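Local coordinates for protein lactococcal phage P2 ORF15 (PDB 2WZP) that probably acts as the distal tail (Dit) protein, a ring-forming hub of the phage baseplate that joins the tail to the host-adhesion apparatus, at residues K34-L39 with D44-V49; G52-Y57 with Y104-D109; T141-Y146 with F152-T157; G305-I310 with A315-K320. All blocks are in the same frame, centred on the assembly; numbering follows the deposited sequence.

Overall arrangement
From the N terminus, contact 1 closes the short loop of the hairpin formed by strands 32-36 and 46-48. Contact 2 opens directly after it and closes a much longer loop, bringing helix 100-115 against the start of strand 54-57. Contact 3 then closes the loop between strands 130-140 and 153-163. All three belong to the N-terminal domain and reach the same antiparallel sheet; Val49 packs on Val54 to join contacts 1 and 2, and Met107 packs on Phe152 to join contacts 2 and 3. Contact 4 links two sheets of the C-terminal domain, its centre about 46 Å from that of contact 3. The four contacts follow one another in series, with no nesting or crossing.

Contact 1: K34-L39 with D44-V49; sequences KIHTNL and DKVWDV
Asp44 reaches across the hairpin of strands 32-36 and 46-48 and grips the opposite segment with both carboxylate oxygens. Its CG stands anti to the backbone N (chi1 -169°), which brings OD2 to the His36 ring: ND1 donates to the syn lone pair of OD2 at 2.9 Å, almost in the imidazole plane, with ring and carboxylate nearly coplanar. OD1 accepts the backbone N of Asn38 at 3.0 Å, from above the carboxylate plane. Lys45 forms two hydrogen bonds with Thr37, its N donating to the threonine OG1 (2.9 Å) and its O accepting the threonine N (3.0 Å). Its amine forms a salt bridge with Asp113. Val46 lays CG1 over one face of the His36 ring, 4.2 Å from the centroid in a CH-pi contact, while Leu39 CD2 lies over the opposite face. Trp47 and Ile35 form an antiparallel hydrogen-bonded pair, Trp47 N to Ile35 O 2.9 Å and Ile35 N to Trp47 O 3.0 Å; the indole meets Phe110 edge-to-face, and its NE1 hydrogen-bonds to the same Asp113. At Asp48, a water that accepts from Lys34 NZ at 2.8 Å stands beside the carboxylate, which also takes the amides of Thr50 and Asn51. Val49 ends the run beside Ile35. Because His36 NE2 binds Glu123 and ND1 binds Asp44, two carboxylates fix the imidazole's rotation and would probably favour its doubly protonated form.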
# COMPACT_ATOMS: atom_id res chain seq x y z
N LYS M 34 4.25 -22.35 -29.80
CA LYS M 34 3.22 -22.54 -30.84
C LYS M 34 2.05 -23.27 -30.23
O LYS M 34 2.26 -24.11 -29.35
CB LYS M 34 3.77 -23.35 -32.03
CG LYS M 34 4.76 -22.59 -32.88
CD LYS M 34 5.37 -23.48 -33.92
CE LYS M 34 6.26 -22.71 -34.88
NZ LYS M 34 7.45 -22.16 -34.19
N ILE M 35 0.84 -22.98 -30.67
CA ILE M 35 -0.36 -23.68 -30.23
C ILE M 35 -0.81 -24.55 -31.41
O ILE M 35 -1.03 -24.02 -32.49
CB ILE M 35 -1.46 -22.71 -29.70
CG1 ILE M 35 -1.10 -22.14 -28.30
CG2 ILE M 35 -2.88 -23.32 -29.72
CD1 ILE M 35 -1.03 -23.15 -27.08
N HIS M 36 -0.88 -25.88 -31.21
CA HIS M 36 -1.33 -26.83 -32.23
C HIS M 36 -2.72 -27.28 -31.85
O HIS M 36 -2.95 -27.62 -30.68
CB HIS M 36 -0.42 -28.07 -32.29
CG HIS M 36 0.99 -27.78 -32.68
ND1 HIS M 36 1.44 -28.04 -33.95
CD2 HIS M 36 2.01 -27.29 -31.94
CE1 HIS M 36 2.72 -27.69 -33.96
NE2 HIS M 36 3.10 -27.23 -32.76
N THR M 37 -3.65 -27.30 -32.82
CA THR M 37 -5.02 -27.77 -32.58
C THR M 37 -5.10 -29.30 -32.69
O THR M 37 -6.04 -29.91 -32.15
CB THR M 37 -6.04 -27.07 -33.49
OG1 THR M 37 -5.69 -27.29 -34.85
CG2 THR M 37 -6.18 -25.57 -33.18
N ASN M 38 -4.11 -29.94 -33.34
CA ASN M 38 -4.05 -31.39 -33.48
C ASN M 38 -2.67 -31.87 -33.89
O ASN M 38 -2.47 -32.30 -35.03
CB ASN M 38 -5.12 -31.87 -34.44
CG ASN M 38 -5.33 -33.35 -34.45
OD1 ASN M 38 -4.80 -34.13 -33.63
ND2 ASN M 38 -6.07 -33.79 -35.43
N LEU M 39 -1.72 -31.84 -32.94
CA LEU M 39 -0.35 -32.28 -33.17
C LEU M 39 -0.32 -33.63 -33.87
O LEU M 39 -0.97 -34.58 -33.42
CB LEU M 39 0.39 -32.38 -31.84
CG LEU M 39 1.89 -32.06 -31.74
CD1 LEU M 39 2.61 -33.12 -30.99
CD2 LEU M 39 2.52 -31.66 -33.03
N ASP M 44 -4.11 -30.30 -38.51
CA ASP M 44 -3.45 -29.43 -37.53
C ASP M 44 -3.38 -27.95 -37.96
O ASP M 44 -2.88 -27.64 -39.05
CB ASP M 44 -2.04 -29.96 -37.22
CG ASP M 44 -1.34 -29.32 -36.04
OD1 ASP M 44 -2.02 -28.74 -35.19
OD2 ASP M 44 -0.09 -29.41 -35.97
N LYS M 45 -3.90 -27.05 -37.10
CA LYS M 45 -3.81 -25.60 -37.29
C LYS M 45 -2.81 -25.09 -36.25
O LYS M 45 -2.92 -25.43 -35.07
CB LYS M 45 -5.17 -24.89 -37.17
CG LYS M 45 -5.10 -23.40 -37.49
CD LYS M 45 -6.48 -22.76 -37.61
CE LYS M 45 -6.40 -21.25 -37.74
NZ LYS M 45 -7.76 -20.61 -37.73
N VAL M 46 -1.78 -24.37 -36.71
CA VAL M 46 -0.70 -23.88 -35.87
C VAL M 46 -0.75 -22.39 -35.73
O VAL M 46 -0.71 -21.66 -36.73
CB VAL M 46 0.71 -24.36 -36.34
CG1 VAL M 46 1.78 -24.03 -35.31
CG2 VAL M 46 0.72 -25.86 -36.67
N TRP M 47 -0.79 -21.92 -34.49
CA TRP M 47 -0.77 -20.50 -34.19
C TRP M 47 0.62 -20.23 -33.71
O TRP M 47 1.02 -20.84 -32.73
CB TRP M 47 -1.76 -20.20 -33.08
CG TRP M 47 -3.18 -20.19 -33.54
CD1 TRP M 47 -4.02 -21.26 -33.63
CD2 TRP M 47 -3.91 -19.05 -34.02
NE1 TRP M 47 -5.25 -20.85 -34.11
CE2 TRP M 47 -5.21 -19.50 -34.36
CE3 TRP M 47 -3.61 -17.68 -34.17
CZ2 TRP M 47 -6.21 -18.63 -34.84
CZ3 TRP M 47 -4.60 -16.82 -34.65
CH2 TRP M 47 -5.88 -17.29 -34.97
N ASP M 48 1.39 -19.36 -34.41
CA ASP M 48 2.74 -19.00 -33.94
C ASP M 48 2.56 -17.95 -32.84
O ASP M 48 2.37 -16.76 -33.14
CB ASP M 48 3.64 -18.45 -35.07
CG ASP M 48 5.09 -18.22 -34.66
OD1 ASP M 48 5.96 -18.24 -35.55
OD2 ASP M 48 5.36 -18.06 -33.46
N VAL M 49 2.63 -18.37 -31.56
CA VAL M 49 2.43 -17.43 -30.46
C VAL M 49 3.69 -16.69 -29.98
O VAL M 49 3.76 -16.16 -28.87
CB VAL M 49 1.46 -17.94 -29.35
CG1 VAL M 49 0.09 -18.28 -29.95
CG2 VAL M 49 2.05 -19.13 -28.60
O HOH W 1 6.93 -19.90 -32.60

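Contact 2: G52-Y57 with Y104-D109; sequences GKVRFY and YQLMKD
Leu106 packs against Lys53 and Val54 where helix 100-115 meets the beginning of strand 54-57, a case of helix-on-sheet packing in the N-terminal domain. The contact between the segments is apolar, with no hydrogen bond across it. Leu106 CG, anti to the carbonyl carbon (chi1 -71°), turns the fork of CD1 and CD2 onto Lys53 CB, each methyl approaching to 3.7 Å. Val54 presents its CG2 branch to Leu106 CB at 3.8 Å, the two side chains sliding past each other in opposite directions. Ionic contacts lie at the margin: Lys53 bends at chi2, away from the leucine, and its amine forms a salt bridge with Glu102 near the start of the helix. Met107 packs on Leu93 of the sheet, while Gln105 and Lys108 pack on Ile128 of the second subunit. Each segment also has hydrogen bonds of its own. Gln105 NE2 donates to Asp109 OD1 one helical turn on, at 3.1 Å and from above the carboxylate plane. Arg55, whose guanidinium also makes a cation-pi contact with Phe96, points NE in plane at Gly52 O, an almost straight bond of 2.9 Å with an N-H...O angle of 175°.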
# COMPACT_ATOMS: atom_id res chain seq x y z
N GLY M 52 3.48 -14.51 -34.56
CA GLY M 52 2.22 -14.27 -35.24
C GLY M 52 1.45 -13.05 -34.77
O GLY M 52 1.97 -12.21 -34.03
N LYS M 53 0.18 -12.96 -35.18
CA LYS M 53 -0.70 -11.84 -34.86
C LYS M 53 -1.33 -11.99 -33.48
O LYS M 53 -1.85 -11.03 -32.92
CB LYS M 53 -1.75 -11.64 -35.96
CG LYS M 53 -1.13 -11.37 -37.33
CD LYS M 53 -1.46 -9.99 -37.86
CE LYS M 53 -1.33 -9.98 -39.36
NZ LYS M 53 -1.98 -8.78 -39.96
N VAL M 54 -1.28 -13.21 -32.94
CA VAL M 54 -1.72 -13.57 -31.60
C VAL M 54 -0.45 -14.10 -30.93
O VAL M 54 0.14 -15.07 -31.42
CB VAL M 54 -2.86 -14.63 -31.63
CG1 VAL M 54 -3.09 -15.21 -30.24
CG2 VAL M 54 -4.14 -14.04 -32.17
N ARG M 55 -0.01 -13.45 -29.82
CA ARG M 55 1.20 -13.84 -29.07
C ARG M 55 0.99 -14.09 -27.58
O ARG M 55 0.12 -13.48 -26.96
CB ARG M 55 2.30 -12.79 -29.26
CG ARG M 55 2.70 -12.61 -30.70
CD ARG M 55 3.87 -11.69 -30.83
NE ARG M 55 3.89 -11.12 -32.18
CZ ARG M 55 4.76 -10.20 -32.57
NH1 ARG M 55 5.70 -9.76 -31.74
NH2 ARG M 55 4.72 -9.73 -33.81
N PHE M 56 1.85 -14.96 -27.02
CA PHE M 56 1.89 -15.30 -25.59
C PHE M 56 3.17 -14.72 -25.03
O PHE M 56 4.23 -14.86 -25.64
CB PHE M 56 1.93 -16.81 -25.37
CG PHE M 56 0.66 -17.61 -25.49
CD1 PHE M 56 -0.55 -17.00 -25.81
CD2 PHE M 56 0.67 -18.99 -25.29
CE1 PHE M 56 -1.72 -17.74 -25.95
CE2 PHE M 56 -0.50 -19.74 -25.42
CZ PHE M 56 -1.68 -19.11 -25.76
N TYR M 57 3.06 -14.09 -23.87
CA TYR M 57 4.18 -13.50 -23.15
C TYR M 57 4.09 -13.91 -21.70
O TYR M 57 2.99 -14.15 -21.19
CB TYR M 57 4.11 -11.95 -23.20
CG TYR M 57 4.28 -11.36 -24.58
CD1 TYR M 57 5.54 -11.09 -25.09
CD2 TYR M 57 3.18 -11.03 -25.36
CE1 TYR M 57 5.71 -10.56 -26.37
CE2 TYR M 57 3.33 -10.47 -26.64
CZ TYR M 57 4.60 -10.23 -27.14
OH TYR M 57 4.80 -9.66 -28.38
N TYR M 104 -10.69 -8.25 -33.40
CA TYR M 104 -11.87 -8.98 -32.94
C TYR M 104 -11.85 -10.38 -33.56
O TYR M 104 -12.06 -11.36 -32.85
CB TYR M 104 -13.15 -8.24 -33.34
CG TYR M 104 -13.58 -7.18 -32.34
CD1 TYR M 104 -13.85 -7.52 -31.02
CD2 TYR M 104 -13.80 -5.87 -32.73
CE1 TYR M 104 -14.28 -6.56 -30.10
CE2 TYR M 104 -14.21 -4.90 -31.82
CZ TYR M 104 -14.46 -5.26 -30.51
OH TYR M 104 -14.88 -4.31 -29.61
N GLN M 105 -11.52 -10.46 -34.87
CA GLN M 105 -11.42 -11.70 -35.63
C GLN M 105 -10.34 -12.63 -35.06
O GLN M 105 -10.60 -13.82 -34.87
CB GLN M 105 -11.15 -11.40 -37.11
CG GLN M 105 -11.38 -12.61 -38.02
CD GLN M 105 -12.84 -12.92 -38.14
OE1 GLN M 105 -13.58 -12.19 -38.78
NE2 GLN M 105 -13.28 -14.01 -37.53
N LEU M 106 -9.14 -12.09 -34.76
CA LEU M 106 -8.02 -12.84 -34.18
C LEU M 106 -8.38 -13.44 -32.82
O LEU M 106 -8.11 -14.62 -32.63
CB LEU M 106 -6.77 -11.96 -34.06
CG LEU M 106 -6.07 -11.59 -35.37
CD1 LEU M 106 -5.18 -10.38 -35.15
CD2 LEU M 106 -5.31 -12.79 -35.96
N MET M 107 -8.99 -12.66 -31.90
CA MET M 107 -9.44 -13.13 -30.60
C MET M 107 -10.45 -14.26 -30.74
O MET M 107 -10.27 -15.31 -30.15
CB MET M 107 -10.08 -11.99 -29.79
CG MET M 107 -9.15 -11.37 -28.78
SD MET M 107 -8.42 -12.50 -27.56
CE MET M 107 -9.54 -12.28 -26.20
N LYS M 108 -11.52 -14.02 -31.52
CA LYS M 108 -12.61 -14.96 -31.79
C LYS M 108 -12.09 -16.27 -32.38
O LYS M 108 -12.46 -17.34 -31.90
CB LYS M 108 -13.64 -14.31 -32.73
CG LYS M 108 -14.95 -15.06 -32.82
CD LYS M 108 -15.92 -14.35 -33.75
CE LYS M 108 -17.09 -15.23 -34.13
NZ LYS M 108 -16.68 -16.40 -34.96
N ASP M 109 -11.20 -16.20 -33.39
CA ASP M 109 -10.66 -17.39 -34.03
C ASP M 109 -9.73 -18.17 -33.14
O ASP M 109 -9.85 -19.39 -33.07
CB ASP M 109 -9.99 -17.07 -35.37
CG ASP M 109 -10.92 -16.61 -36.48
OD1 ASP M 109 -12.18 -16.58 -36.26
OD2 ASP M 109 -10.42 -16.28 -37.57

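Contact 3: T141-Y146 with F152-T157; sequences TKTEGY and FSEKIT
The Phe152 ring takes the edge of Tyr146 on one face, led by CE2, in a T-shaped pair with centroids 4.8 Å apart and planes at 71°. Glu154 OE1 lies in plane at the phenylalanine edge, and Lys142 CE reaches the same ring obliquely, 3.9 Å from CE1. Over one face of the Tyr146 ring sits Glu144 CA; the tyrosine is poorly ordered, so its details are less secure. Beside the rings, the buried Glu154 carboxylate is gripped by two threonines. Thr141 OG1 donates to the anti lone pair of OE2 at 2.8 Å, and the backbone N of Thr143 binds OE1 at 3.0 Å from above the carboxylate plane. Thr143 OG1 lies close to both oxygens, 3.1 Å from Glu154 OE1. With chi1 at 68°, Thr141 OG1 also accepts the backbone N of Lys155 at 3.1 Å, while Thr141 N donates to Lys155 O at 3.2 Å. Met107 of helix 100-115 packs on Phe152, and Glu144 forms a salt bridge with Arg31 of the second subunit. Thr141 OG1 thus takes the place a main-chain carbonyl would have, in effect extending the pairing past the end of strand 130-140 in its beta hairpin with strand 153-163.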
# COMPACT_ATOMS: atom_id res chain seq x y z
N THR M 141 -9.84 -14.00 -20.57
CA THR M 141 -10.52 -12.73 -20.33
C THR M 141 -10.76 -12.04 -21.66
O THR M 141 -10.04 -12.31 -22.62
CB THR M 141 -9.69 -11.80 -19.40
OG1 THR M 141 -8.50 -11.37 -20.07
CG2 THR M 141 -9.35 -12.45 -18.07
N LYS M 142 -11.75 -11.15 -21.71
CA LYS M 142 -12.03 -10.30 -22.87
C LYS M 142 -12.52 -8.98 -22.34
O LYS M 142 -13.51 -8.95 -21.63
CB LYS M 142 -13.00 -10.91 -23.88
CG LYS M 142 -13.05 -10.09 -25.16
CD LYS M 142 -14.06 -10.55 -26.17
CE LYS M 142 -13.83 -9.80 -27.46
NZ LYS M 142 -14.97 -9.92 -28.40
N THR M 143 -11.76 -7.92 -22.62
CA THR M 143 -12.04 -6.55 -22.17
C THR M 143 -11.96 -5.50 -23.28
O THR M 143 -11.83 -5.85 -24.44
CB THR M 143 -11.14 -6.16 -20.96
OG1 THR M 143 -9.77 -6.10 -21.36
CG2 THR M 143 -11.33 -7.08 -19.74
N GLU M 144 -12.09 -4.23 -22.91
CA GLU M 144 -12.03 -3.05 -23.76
C GLU M 144 -11.19 -2.00 -23.02
O GLU M 144 -11.69 -1.30 -22.12
CB GLU M 144 -13.43 -2.47 -24.02
CG GLU M 144 -14.33 -3.34 -24.86
CD GLU M 144 -15.77 -2.90 -24.84
OE1 GLU M 144 -16.06 -1.78 -24.34
OE2 GLU M 144 -16.62 -3.67 -25.33
N GLY M 145 -9.93 -1.90 -23.42
CA GLY M 145 -8.94 -0.97 -22.90
C GLY M 145 -7.85 -0.92 -23.95
O GLY M 145 -6.66 -1.07 -23.64
N TYR M 146 -8.30 -0.77 -25.21
CA TYR M 146 -7.48 -0.88 -26.40
C TYR M 146 -6.38 0.10 -26.66
O TYR M 146 -6.49 1.31 -26.43
CB TYR M 146 -8.33 -1.11 -27.66
CG TYR M 146 -9.41 -2.16 -27.52
CD1 TYR M 146 -10.73 -1.89 -27.89
CD2 TYR M 146 -9.12 -3.43 -27.03
CE1 TYR M 146 -11.73 -2.85 -27.75
CE2 TYR M 146 -10.11 -4.39 -26.87
CZ TYR M 146 -11.42 -4.10 -27.25
OH TYR M 146 -12.41 -5.04 -27.11
N PHE M 152 -5.64 -6.40 -28.48
CA PHE M 152 -6.01 -6.97 -27.20
C PHE M 152 -4.80 -7.22 -26.31
O PHE M 152 -3.71 -7.46 -26.81
CB PHE M 152 -6.82 -8.25 -27.42
CG PHE M 152 -8.25 -8.00 -27.85
CD1 PHE M 152 -9.26 -7.87 -26.92
CD2 PHE M 152 -8.57 -7.92 -29.20
CE1 PHE M 152 -10.59 -7.69 -27.33
CE2 PHE M 152 -9.89 -7.70 -29.61
CZ PHE M 152 -10.89 -7.57 -28.67
N SER M 153 -5.00 -7.09 -25.00
CA SER M 153 -4.05 -7.38 -23.92
C SER M 153 -4.89 -8.09 -22.85
O SER M 153 -5.61 -7.43 -22.08
CB SER M 153 -3.38 -6.11 -23.39
OG SER M 153 -2.16 -6.48 -22.75
N GLU M 154 -4.89 -9.43 -22.90
CA GLU M 154 -5.70 -10.28 -22.02
C GLU M 154 -4.87 -11.31 -21.25
O GLU M 154 -3.63 -11.31 -21.35
CB GLU M 154 -6.80 -10.99 -22.87
CG GLU M 154 -7.74 -10.08 -23.65
CD GLU M 154 -8.49 -8.97 -22.92
OE1 GLU M 154 -8.90 -8.00 -23.60
OE2 GLU M 154 -8.66 -9.04 -21.68
N LYS M 155 -5.55 -12.18 -20.49
CA LYS M 155 -4.92 -13.26 -19.73
C LYS M 155 -5.55 -14.59 -20.12
O LYS M 155 -6.77 -14.70 -20.16
CB LYS M 155 -5.08 -13.06 -18.22
CG LYS M 155 -4.45 -11.79 -17.69
CD LYS M 155 -2.92 -11.77 -17.61
CE LYS M 155 -2.57 -10.62 -16.68
NZ LYS M 155 -2.83 -10.93 -15.24
N ILE M 156 -4.71 -15.59 -20.45
CA ILE M 156 -5.16 -16.94 -20.79
C ILE M 156 -4.53 -17.93 -19.79
O ILE M 156 -3.36 -17.75 -19.45
CB ILE M 156 -4.93 -17.29 -22.28
CG1 ILE M 156 -5.82 -18.47 -22.73
CG2 ILE M 156 -3.44 -17.48 -22.66
CD1 ILE M 156 -5.79 -18.80 -24.19
N THR M 157 -5.32 -18.88 -19.26
CA THR M 157 -4.86 -19.88 -18.28
C THR M 157 -5.20 -21.28 -18.76
O THR M 157 -6.32 -21.55 -19.21
CB THR M 157 -5.46 -19.65 -16.89
OG1 THR M 157 -5.33 -18.29 -16.52
CG2 THR M 157 -4.88 -20.57 -15.82
O HOH W 2 -6.70 -4.71 -21.89

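Contact 4: G305-I310 with A315-K320; sequences GQMELI and AEFKIK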
# COMPACT_ATOMS: atom_id res chain seq x y z
N GLY M 305 13.59 -51.67 -17.93
CA GLY M 305 13.73 -53.08 -18.25
C GLY M 305 13.51 -53.25 -19.72
O GLY M 305 14.08 -52.49 -20.52
N GLN M 306 12.65 -54.19 -20.10
CA GLN M 306 12.37 -54.39 -21.52
C GLN M 306 11.00 -54.92 -21.86
O GLN M 306 10.40 -55.63 -21.06
CB GLN M 306 13.44 -55.25 -22.20
CG GLN M 306 13.66 -56.61 -21.61
CD GLN M 306 14.95 -57.21 -22.10
OE1 GLN M 306 15.06 -58.44 -22.23
NE2 GLN M 306 15.95 -56.36 -22.39
N MET M 307 10.54 -54.58 -23.08
CA MET M 307 9.28 -55.08 -23.60
C MET M 307 9.55 -56.17 -24.66
O MET M 307 10.35 -55.98 -25.58
CB MET M 307 8.38 -53.98 -24.18
CG MET M 307 7.03 -54.48 -24.60
SD MET M 307 6.17 -53.26 -25.57
CE MET M 307 6.77 -53.67 -27.21
N GLU M 308 8.84 -57.30 -24.51
CA GLU M 308 8.90 -58.39 -25.45
C GLU M 308 7.56 -58.50 -26.13
O GLU M 308 6.54 -58.10 -25.57
CB GLU M 308 9.26 -59.71 -24.74
CG GLU M 308 10.69 -59.74 -24.22
CD GLU M 308 11.09 -61.04 -23.56
OE1 GLU M 308 12.29 -61.18 -23.21
OE2 GLU M 308 10.20 -61.90 -23.35
N LEU M 309 7.56 -59.01 -27.36
CA LEU M 309 6.35 -59.25 -28.12
C LEU M 309 5.80 -60.62 -27.73
O LEU M 309 6.55 -61.49 -27.31
CB LEU M 309 6.65 -59.24 -29.63
CG LEU M 309 7.40 -58.05 -30.23
CD1 LEU M 309 7.54 -58.23 -31.75
CD2 LEU M 309 6.73 -56.72 -29.90
N ILE M 310 4.48 -60.80 -27.82
CA ILE M 310 3.84 -62.09 -27.57
C ILE M 310 3.11 -62.44 -28.85
O ILE M 310 2.12 -61.77 -29.19
CB ILE M 310 2.93 -62.17 -26.32
CG1 ILE M 310 3.76 -61.93 -25.03
CG2 ILE M 310 2.19 -63.55 -26.29
CD1 ILE M 310 3.03 -61.60 -23.95
N ALA M 315 5.62 -54.97 -34.46
CA ALA M 315 4.90 -53.98 -33.66
C ALA M 315 5.50 -52.61 -33.98
O ALA M 315 6.72 -52.48 -34.10
CB ALA M 315 5.04 -54.27 -32.17
N GLU M 316 4.64 -51.61 -34.16
CA GLU M 316 5.05 -50.24 -34.45
C GLU M 316 4.49 -49.40 -33.33
O GLU M 316 3.28 -49.35 -33.13
CB GLU M 316 4.50 -49.79 -35.81
CG GLU M 316 5.11 -50.54 -36.98
CD GLU M 316 6.24 -49.86 -37.72
OE1 GLU M 316 6.41 -50.14 -38.93
OE2 GLU M 316 6.95 -49.04 -37.09
N PHE M 317 5.39 -48.78 -32.57
CA PHE M 317 5.07 -47.93 -31.43
C PHE M 317 5.30 -46.44 -31.68
O PHE M 317 6.18 -46.05 -32.46
CB PHE M 317 5.90 -48.39 -30.21
CG PHE M 317 5.29 -49.46 -29.34
CD1 PHE M 317 5.36 -49.38 -27.96
CD2 PHE M 317 4.64 -50.55 -29.90
CE1 PHE M 317 4.83 -50.37 -27.15
CE2 PHE M 317 4.06 -51.53 -29.10
CZ PHE M 317 4.15 -51.42 -27.73
N LYS M 318 4.51 -45.62 -30.99
CA LYS M 318 4.62 -44.16 -30.89
C LYS M 318 4.56 -43.90 -29.39
O LYS M 318 3.50 -44.05 -28.77
CB LYS M 318 3.50 -43.43 -31.63
CG LYS M 318 3.76 -41.94 -31.79
CD LYS M 318 2.57 -41.25 -32.40
CE LYS M 318 2.90 -39.82 -32.67
NZ LYS M 318 1.78 -39.07 -33.28
N ILE M 319 5.73 -43.70 -28.80
CA ILE M 319 5.90 -43.52 -27.36
C ILE M 319 5.88 -42.08 -26.99
O ILE M 319 6.51 -41.26 -27.67
CB ILE M 319 7.17 -44.24 -26.90
CG1 ILE M 319 7.06 -45.75 -27.19
CG2 ILE M 319 7.46 -43.97 -25.43
CD1 ILE M 319 8.14 -46.28 -27.90
N LYS M 320 5.13 -41.75 -25.92
CA LYS M 320 5.03 -40.41 -25.40
C LYS M 320 6.03 -40.33 -24.27
O LYS M 320 5.74 -40.73 -23.14
CB LYS M 320 3.60 -40.08 -24.97
CG LYS M 320 3.32 -38.60 -25.00
CD LYS M 320 2.06 -38.23 -24.24
CE LYS M 320 0.93 -37.69 -25.08
NZ LYS M 320 -0.25 -37.44 -24.24
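Met307 and Phe317 point at each other from opposite directions across a beta sandwich, meeting in a Met-aromatic contact between strand 305-310 of one sheet and strand 312-322 of the other. The fold agrees with the galectin-like sandwich known for the C-terminal domain of Dit proteins. Met307 sets CG anti to its backbone N (chi1 -175°) and stays extended as far as SD, so the sulfur reaches across the interface; a turn at chi3 then lays the methyl against the ring. SD approaches Phe317 obliquely, 4.3 Å from the centroid and 53° off the ring normal, and lies 3.5 Å from Phe317 CZ. CE follows it, 3.5 Å from Phe317 CZ. The phenylalanine is held from other sides too, its plane close to parallel with that of Phe227 and edge-to-face with Phe172, while Met307 also packs on Val242 and Phe244 of its own sheet. No hydrogen bond passes between the segments, as expected of two sheets joined through their apolar interior. Outward-facing groups bind elsewhere: Glu308 forms a salt bridge with Arg243, and Lys318 one with Asp40 of the N-terminal domain. Further along, Ala315 directs its CB toward strand 305-310, whereas Leu309 sets off to one side, and its CD2 branch comes back to lie 3.7 Å from Ala315 CB.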